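Local coordinates for protein aminopentol aminotransferase (Sphingopyxis macrogoltabida, PDB 6HBS) that catalyses the pyridoxal-phosphate-dependent deamination of hydrolysed fumonisin B1 (aminopentol) to its 2-keto form, with pyruvate as the preferred amino-group acceptor, at residues G90-M95 and F290-M295; L139-A144 and A168-N173; A194-H199 and L227-V232. One frame throughout, in Å; residues are numbered along the deposited sequence.

Interaction 1. Residues G90-M95 and F290-M295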
# COMPACT_ATOMS: atom_id res chain seq x y z
N GLY A 90 13.45 0.17 -11.86
CA GLY A 90 12.43 -0.58 -12.57
C GLY A 90 12.14 -1.89 -11.83
O GLY A 90 12.87 -2.30 -10.92
N PRO A 91 11.08 -2.62 -12.22
CA PRO A 91 10.82 -3.92 -11.62
C PRO A 91 11.96 -4.87 -11.95
O PRO A 91 12.62 -4.70 -12.97
CB PRO A 91 9.53 -4.39 -12.31
CG PRO A 91 9.43 -3.57 -13.57
CD PRO A 91 10.07 -2.24 -13.22
N SER A 92 12.11 -5.89 -11.12
CA SER A 92 12.89 -7.07 -11.45
C SER A 92 12.23 -7.83 -12.60
O SER A 92 10.99 -7.83 -12.75
CB SER A 92 13.06 -7.97 -10.27
OG SER A 92 13.65 -9.21 -10.68
N GLU A 93 13.07 -8.49 -13.41
CA GLU A 93 12.63 -9.51 -14.35
C GLU A 93 11.65 -10.50 -13.70
O GLU A 93 10.83 -11.06 -14.41
CB GLU A 93 13.84 -10.28 -14.90
CG GLU A 93 14.66 -11.00 -13.83
CD GLU A 93 15.94 -11.64 -14.34
OE1 GLU A 93 16.30 -11.42 -15.52
OE2 GLU A 93 16.57 -12.34 -13.57
N ILE A 94 11.75 -10.78 -12.39
CA ILE A 94 10.89 -11.82 -11.77
C ILE A 94 9.41 -11.38 -11.72
O ILE A 94 8.54 -12.24 -11.51
CB ILE A 94 11.37 -12.30 -10.39
CG1 ILE A 94 11.22 -11.25 -9.30
CG2 ILE A 94 12.78 -12.85 -10.45
CD1 ILE A 94 11.38 -11.80 -7.92
N MET A 95 9.13 -10.08 -11.91
CA MET A 95 7.76 -9.59 -12.11
C MET A 95 7.06 -10.37 -13.24
O MET A 95 5.88 -10.73 -13.12
CB MET A 95 7.69 -8.09 -12.41
CG MET A 95 6.26 -7.55 -12.43
SD MET A 95 6.22 -5.79 -12.78
CE MET A 95 4.45 -5.48 -12.70
N PHE A 290 6.50 -2.13 -7.45
CA PHE A 290 7.38 -2.83 -8.37
C PHE A 290 8.52 -3.53 -7.61
O PHE A 290 9.45 -4.03 -8.23
CB PHE A 290 7.87 -1.88 -9.46
CG PHE A 290 6.71 -1.19 -10.15
CD1 PHE A 290 5.90 -1.90 -11.00
CD2 PHE A 290 6.34 0.09 -9.80
CE1 PHE A 290 4.78 -1.31 -11.57
CE2 PHE A 290 5.23 0.68 -10.38
CZ PHE A 290 4.46 -0.02 -11.27
N SER A 291 8.42 -3.59 -6.27
CA SER A 291 9.47 -4.16 -5.44
C SER A 291 9.54 -5.69 -5.61
O SER A 291 8.52 -6.39 -5.55
CB SER A 291 9.27 -3.78 -4.00
OG SER A 291 9.24 -2.38 -3.86
N ALA A 292 10.77 -6.20 -5.79
CA ALA A 292 11.04 -7.57 -6.16
C ALA A 292 10.92 -8.55 -4.98
O ALA A 292 10.53 -9.69 -5.21
CB ALA A 292 12.41 -7.67 -6.77
N VAL A 293 11.30 -8.18 -3.76
CA VAL A 293 11.37 -9.18 -2.68
C VAL A 293 9.97 -9.75 -2.40
O VAL A 293 9.80 -10.96 -2.29
CB VAL A 293 12.09 -8.66 -1.42
CG1 VAL A 293 11.94 -9.58 -0.20
CG2 VAL A 293 13.58 -8.44 -1.71
N PRO A 294 8.91 -8.93 -2.26
CA PRO A 294 7.56 -9.48 -2.09
C PRO A 294 7.15 -10.34 -3.29
O PRO A 294 6.44 -11.32 -3.09
CB PRO A 294 6.69 -8.24 -1.90
CG PRO A 294 7.66 -7.22 -1.34
CD PRO A 294 8.94 -7.48 -2.10
N MET A 295 7.64 -10.02 -4.50
CA MET A 295 7.33 -10.81 -5.65
C MET A 295 8.01 -12.19 -5.59
O MET A 295 7.40 -13.21 -6.02
CB MET A 295 7.71 -10.08 -6.94
CG MET A 295 6.85 -8.85 -7.18
SD MET A 295 7.19 -8.18 -8.79
CE MET A 295 6.37 -6.61 -8.60
O HOH W 1 11.69 -2.36 -8.38
O HOH W 2 10.01 -6.43 -9.15
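A water joins F290 to S92, donating to F290 O at 2.6 Å and accepting a hydrogen bond from S92 N at 2.9 Å. A second water lies within hydrogen-bonding distance of both F290 O and G90 O. The side chains that meet are largely apolar. CB of S92 meets CB of A292 at 3.6 Å, while the hydroxyl of S92, anti to its own backbone N (chi1 171°), turns to I94 N and accepts an almost straight bond (3.0 Å, 176°). Beyond it the CD1 tip of I94 reaches over the start of helix 292-307, 3.5 Å from A292 O and close to CB of M295. The two methionines cross, both extended: SD of M295 lies 3.7 Å from CB of M95, and its CE comes near CG of M95. At the end of M95, CE meets the edge of the F290 ring at CD1 (4.2 Å). On the dimer side, Y23 of the second subunit meets the F290 ring and packs on M95, and E93 forms a salt bridge with R6 of that subunit. A serine capping bond in the turn that leads into helix 94-105 is thus set against the first turn of helix 292-307, beside the subunit interface.

Interaction 2. Residues L139-A144 and A168-N173; sequences LCAKGA and AYYTYN
Y170 lays its side chain back across the neighbouring strand 137-141. CG sits between the backbone N and the carbonyl carbon (chi1 63°), carrying the ring over the A141 backbone. From CB outward, CG and then CD1 pass C140 O, CD1 at 3.4 Å; CE1 meets the C140 carbonyl carbon and A141 N, and CZ and CE2 lie 3.8 Å from CB of A141. That methyl makes an off-centre CH-pi contact with the ring, while CA of A141 stands over the ring centre and L139 O lies at its edge. The hydroxyl at the tip bonds to F193 O on the next strand. The backbones beside it pair in parallel: C140 N donates to A168 O (2.9 Å, 164°), Y170 N to C140 O, and K142 N to Y170 O at 2.9 Å. L139 CD2 touches A168 CB on the face that carries Y170, and C140 CB meets the Y169 ring on the other. K142 bends at chi4 (76°), and its NZ reaches Y169 O through a water. The chemistry thus divides: backbone bonds fix the register of this sheet edge, the Y170 ring covers the A141 backbone on the face shared with L139, and the exposed lysine's amino group is met by water.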
# COMPACT_ATOMS: atom_id res chain seq x y z
N LEU A 139 -21.95 -1.71 -8.09
CA LEU A 139 -22.86 -2.41 -7.17
C LEU A 139 -22.06 -3.20 -6.12
O LEU A 139 -21.29 -4.08 -6.49
CB LEU A 139 -23.77 -3.34 -7.96
CG LEU A 139 -24.73 -2.65 -8.94
CD1 LEU A 139 -25.64 -3.67 -9.62
CD2 LEU A 139 -25.50 -1.55 -8.26
N CYS A 140 -22.33 -2.93 -4.84
CA CYS A 140 -21.70 -3.69 -3.74
C CYS A 140 -22.82 -4.20 -2.81
O CYS A 140 -23.92 -3.64 -2.79
CB CYS A 140 -20.72 -2.82 -2.96
SG CYS A 140 -19.37 -2.21 -4.02
N ALA A 141 -22.53 -5.29 -2.10
CA ALA A 141 -23.43 -5.83 -1.09
C ALA A 141 -23.42 -4.91 0.13
O ALA A 141 -22.34 -4.46 0.54
CB ALA A 141 -22.97 -7.22 -0.73
N LYS A 142 -24.60 -4.65 0.72
CA LYS A 142 -24.71 -3.93 1.97
C LYS A 142 -23.82 -4.59 3.02
O LYS A 142 -23.88 -5.81 3.21
CB LYS A 142 -26.13 -3.97 2.55
CG LYS A 142 -27.16 -3.15 1.82
CD LYS A 142 -28.60 -3.40 2.28
CE LYS A 142 -29.63 -2.75 1.37
NZ LYS A 142 -29.80 -3.52 0.10
N GLY A 143 -22.99 -3.78 3.67
CA GLY A 143 -22.08 -4.20 4.75
C GLY A 143 -20.85 -4.98 4.26
O GLY A 143 -20.11 -5.46 5.09
N ALA A 144 -20.64 -5.15 2.96
CA ALA A 144 -19.47 -5.89 2.50
C ALA A 144 -18.22 -5.00 2.59
O ALA A 144 -18.24 -3.85 2.15
CB ALA A 144 -19.67 -6.38 1.10
N ALA A 168 -23.94 1.78 -5.43
CA ALA A 168 -25.28 1.36 -5.02
C ALA A 168 -25.20 -0.06 -4.47
O ALA A 168 -24.24 -0.77 -4.72
CB ALA A 168 -26.25 1.46 -6.18
N TYR A 169 -26.26 -0.49 -3.76
CA TYR A 169 -26.15 -1.64 -2.87
C TYR A 169 -27.25 -2.65 -3.19
O TYR A 169 -28.34 -2.27 -3.69
CB TYR A 169 -26.14 -1.19 -1.42
CG TYR A 169 -25.01 -0.24 -1.09
CD1 TYR A 169 -23.71 -0.68 -0.88
CD2 TYR A 169 -25.24 1.13 -1.06
CE1 TYR A 169 -22.68 0.20 -0.61
CE2 TYR A 169 -24.22 2.03 -0.80
CZ TYR A 169 -22.93 1.57 -0.57
OH TYR A 169 -21.94 2.47 -0.33
N TYR A 170 -26.92 -3.92 -2.95
CA TYR A 170 -27.85 -5.04 -3.01
C TYR A 170 -27.64 -5.87 -1.74
O TYR A 170 -26.66 -5.68 -1.02
CB TYR A 170 -27.64 -5.87 -4.28
CG TYR A 170 -26.28 -6.53 -4.37
CD1 TYR A 170 -25.18 -5.89 -4.94
CD2 TYR A 170 -26.07 -7.78 -3.83
CE1 TYR A 170 -23.93 -6.49 -4.99
CE2 TYR A 170 -24.83 -8.41 -3.88
CZ TYR A 170 -23.75 -7.76 -4.45
OH TYR A 170 -22.52 -8.40 -4.44
N THR A 171 -28.56 -6.79 -1.46
CA THR A 171 -28.43 -7.75 -0.32
C THR A 171 -27.65 -8.98 -0.77
O THR A 171 -28.01 -9.64 -1.73
CB THR A 171 -29.81 -8.17 0.22
OG1 THR A 171 -30.41 -6.95 0.60
CG2 THR A 171 -29.74 -9.12 1.40
N TYR A 172 -26.56 -9.29 -0.06
CA TYR A 172 -25.75 -10.43 -0.40
C TYR A 172 -26.62 -11.68 -0.40
O TYR A 172 -27.42 -11.84 0.51
CB TYR A 172 -24.57 -10.60 0.58
CG TYR A 172 -23.54 -11.59 0.08
CD1 TYR A 172 -22.58 -11.21 -0.85
CD2 TYR A 172 -23.55 -12.91 0.50
CE1 TYR A 172 -21.64 -12.11 -1.33
CE2 TYR A 172 -22.60 -13.81 0.04
CZ TYR A 172 -21.63 -13.41 -0.87
OH TYR A 172 -20.75 -14.32 -1.37
N ASN A 173 -26.40 -12.58 -1.38
CA ASN A 173 -27.04 -13.87 -1.47
C ASN A 173 -28.52 -13.73 -1.86
O ASN A 173 -29.26 -14.71 -1.73
CB ASN A 173 -26.86 -14.73 -0.20
CG ASN A 173 -25.75 -15.74 -0.37
OD1 ASN A 173 -25.35 -16.01 -1.50
ND2 ASN A 173 -25.27 -16.33 0.72
O HOH W 3 -25.79 -7.62 2.20
O HOH W 4 -30.88 -3.04 -2.32

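Interaction 3. Residues A194-H199 and L227-V232. With PLP (pyridoxal-5'-phosphate), chain C.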
# COMPACT_ATOMS: atom_id res chain seq x y z
N ALA A 194 -18.50 -8.73 -5.55
CA ALA A 194 -18.94 -9.77 -4.62
C ALA A 194 -17.71 -10.38 -3.92
O ALA A 194 -16.78 -10.77 -4.58
CB ALA A 194 -19.70 -10.80 -5.38
N THR A 195 -17.76 -10.51 -2.59
CA THR A 195 -16.91 -11.43 -1.85
C THR A 195 -17.44 -12.84 -2.11
O THR A 195 -18.61 -13.04 -2.42
CB THR A 195 -16.85 -11.10 -0.36
OG1 THR A 195 -18.12 -11.22 0.28
CG2 THR A 195 -16.29 -9.72 -0.13
N PRO A 196 -16.58 -13.87 -2.06
CA PRO A 196 -17.00 -15.20 -2.48
C PRO A 196 -17.87 -15.93 -1.45
O PRO A 196 -18.54 -16.88 -1.82
CB PRO A 196 -15.69 -15.96 -2.73
CG PRO A 196 -14.66 -15.22 -1.90
CD PRO A 196 -15.14 -13.80 -1.74
N PHE A 197 -17.87 -15.46 -0.21
CA PHE A 197 -18.93 -15.79 0.76
C PHE A 197 -19.14 -14.56 1.65
O PHE A 197 -18.39 -13.56 1.53
CB PHE A 197 -18.63 -17.09 1.51
CG PHE A 197 -17.37 -17.15 2.33
CD1 PHE A 197 -16.16 -17.52 1.77
CD2 PHE A 197 -17.42 -16.90 3.70
CE1 PHE A 197 -15.01 -17.61 2.56
CE2 PHE A 197 -16.28 -16.98 4.49
CZ PHE A 197 -15.07 -17.32 3.91
N ARG A 198 -20.15 -14.60 2.53
CA ARG A 198 -20.39 -13.53 3.45
C ARG A 198 -19.42 -13.68 4.63
O ARG A 198 -19.53 -14.66 5.41
CB ARG A 198 -21.83 -13.53 3.95
CG ARG A 198 -22.18 -12.36 4.86
CD ARG A 198 -22.19 -11.05 4.08
NE ARG A 198 -22.65 -9.96 4.92
CZ ARG A 198 -22.84 -8.72 4.49
NH1 ARG A 198 -22.44 -8.36 3.27
NH2 ARG A 198 -23.46 -7.87 5.30
N HIS A 199 -18.47 -12.74 4.75
CA HIS A 199 -17.44 -12.76 5.79
C HIS A 199 -17.29 -11.36 6.38
O HIS A 199 -16.41 -10.59 5.96
CB HIS A 199 -16.13 -13.41 5.30
CG HIS A 199 -15.55 -12.92 4.00
ND1 HIS A 199 -15.27 -11.58 3.75
CD2 HIS A 199 -15.11 -13.60 2.92
CE1 HIS A 199 -14.73 -11.48 2.54
NE2 HIS A 199 -14.59 -12.70 2.02
N LEU A 227 -17.99 -8.45 -13.71
CA LEU A 227 -18.09 -9.19 -12.47
C LEU A 227 -16.72 -9.22 -11.79
O LEU A 227 -15.75 -9.71 -12.36
CB LEU A 227 -18.58 -10.62 -12.70
CG LEU A 227 -18.76 -11.44 -11.43
CD1 LEU A 227 -19.68 -10.74 -10.45
CD2 LEU A 227 -19.25 -12.84 -11.73
N VAL A 228 -16.68 -8.68 -10.58
CA VAL A 228 -15.46 -8.59 -9.80
C VAL A 228 -15.63 -9.44 -8.54
O VAL A 228 -16.47 -9.14 -7.69
CB VAL A 228 -15.16 -7.13 -9.42
CG1 VAL A 228 -13.81 -7.05 -8.71
CG2 VAL A 228 -15.21 -6.19 -10.63
N VAL A 229 -14.80 -10.48 -8.39
CA VAL A 229 -14.81 -11.24 -7.14
C VAL A 229 -13.69 -10.71 -6.26
O VAL A 229 -12.53 -10.72 -6.67
CB VAL A 229 -14.69 -12.74 -7.39
CG1 VAL A 229 -14.34 -13.50 -6.13
CG2 VAL A 229 -15.96 -13.30 -8.00
N ASP A 230 -14.02 -10.26 -5.04
CA ASP A 230 -13.03 -9.79 -4.11
C ASP A 230 -12.53 -10.98 -3.28
O ASP A 230 -13.17 -11.33 -2.32
CB ASP A 230 -13.56 -8.64 -3.27
CG ASP A 230 -12.55 -8.09 -2.30
OD1 ASP A 230 -11.45 -8.71 -2.20
OD2 ASP A 230 -12.89 -7.13 -1.59
N ASP A 231 -11.38 -11.54 -3.68
CA ASP A 231 -10.80 -12.72 -3.08
C ASP A 231 -9.63 -12.35 -2.17
O ASP A 231 -8.79 -13.23 -1.87
CB ASP A 231 -10.34 -13.74 -4.12
CG ASP A 231 -11.08 -15.06 -4.03
OD1 ASP A 231 -11.40 -15.49 -2.88
OD2 ASP A 231 -11.26 -15.68 -5.10
N VAL A 232 -9.61 -11.09 -1.68
CA VAL A 232 -8.49 -10.64 -0.85
C VAL A 232 -8.44 -11.46 0.45
O VAL A 232 -7.34 -11.79 0.96
CB VAL A 232 -8.57 -9.12 -0.59
CG1 VAL A 232 -7.60 -8.71 0.52
CG2 VAL A 232 -8.29 -8.34 -1.86
N1 PLP C . -11.25 -6.82 0.52
C2 PLP C . -11.49 -7.76 1.46
C2A PLP C . -12.55 -8.82 1.25
C3 PLP C . -10.67 -7.79 2.66
O3 PLP C . -10.88 -8.73 3.62
C4 PLP C . -9.60 -6.79 2.83
C4A PLP C . -8.76 -6.86 4.06
C5 PLP C . -9.47 -5.76 1.75
C6 PLP C . -10.30 -5.86 0.64
C5A PLP C . -8.43 -4.65 1.79
O4P PLP C . -7.08 -5.18 1.90
P PLP C . -6.05 -4.22 2.67
O1P PLP C . -6.43 -4.16 4.08
O2P PLP C . -6.23 -2.88 2.02
O3P PLP C . -4.75 -4.94 2.41
O HOH W 5 -12.50 -12.56 0.06
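A194 uses both its backbone polar groups on strand 226-230: its N donates to V228 O at 3.0 Å, and its O accepts from D230 N at 2.8 Å (161°), with CA of V229 adding a CA-H...O contact to the same oxygen. The second donor is tilted 34° from the carbonyl plane. Two residues on, P196 lies beside D230 and D231, its CD 3.2 Å from D230 O and its CG near OD1 of D231, a carboxylate oxygen that bonds to S243. P196 has no N-H to continue the pattern, and D230 O accepts instead from a water, which also bonds H199 NE2 at 2.9 Å. T195 OG1 donates to F197 O from above the carbonyl plane, and both oxygens lie over one face of the H199 imidazole. In this class-III aminotransferase, a fold type I enzyme, the D230 carboxylate serves the pyridoxal phosphate: OD2 of D230 stands 2.7 Å from the ring nitrogen N1 and is also hydrogen-bonded to H146 ND1. Such a partner would be expected to favour a protonated pyridine and so strengthen the cofactor as an electron sink. OD1 is occupied differently, accepting from V232 N nearly along its C-O axis in an Asx turn that limits the carboxylate's rotation. CG1 of V232 then packs against the cofactor ring, 3.6 Å from C4, while the cofactor methyl C2A lies at the edge of the H199 ring, nearest CE1.

In the fold
Interactions 2 and 3 belong to one sheet, the seven-stranded mixed sheet of the chain: 168-173 lies at its outer edge, 139-144 on the next strand, A194 ends strand 189-194, and 227-232 continues inward on strand 226-230. Their centres are about 11 Å apart, and they touch directly, through Y172 OH with T195 O and K142 O with R198 NH1. Interaction 1 joins the starts of helices 94-105 and 292-307, its centre about 36 Å from that of interaction 2 and 27 Å from that of interaction 3. In sequence, the strands of this sheet all fall between the two segments of interaction 1, which lies beside the second subunit; that subunit also supplies S287 to the pyridoxal phosphate.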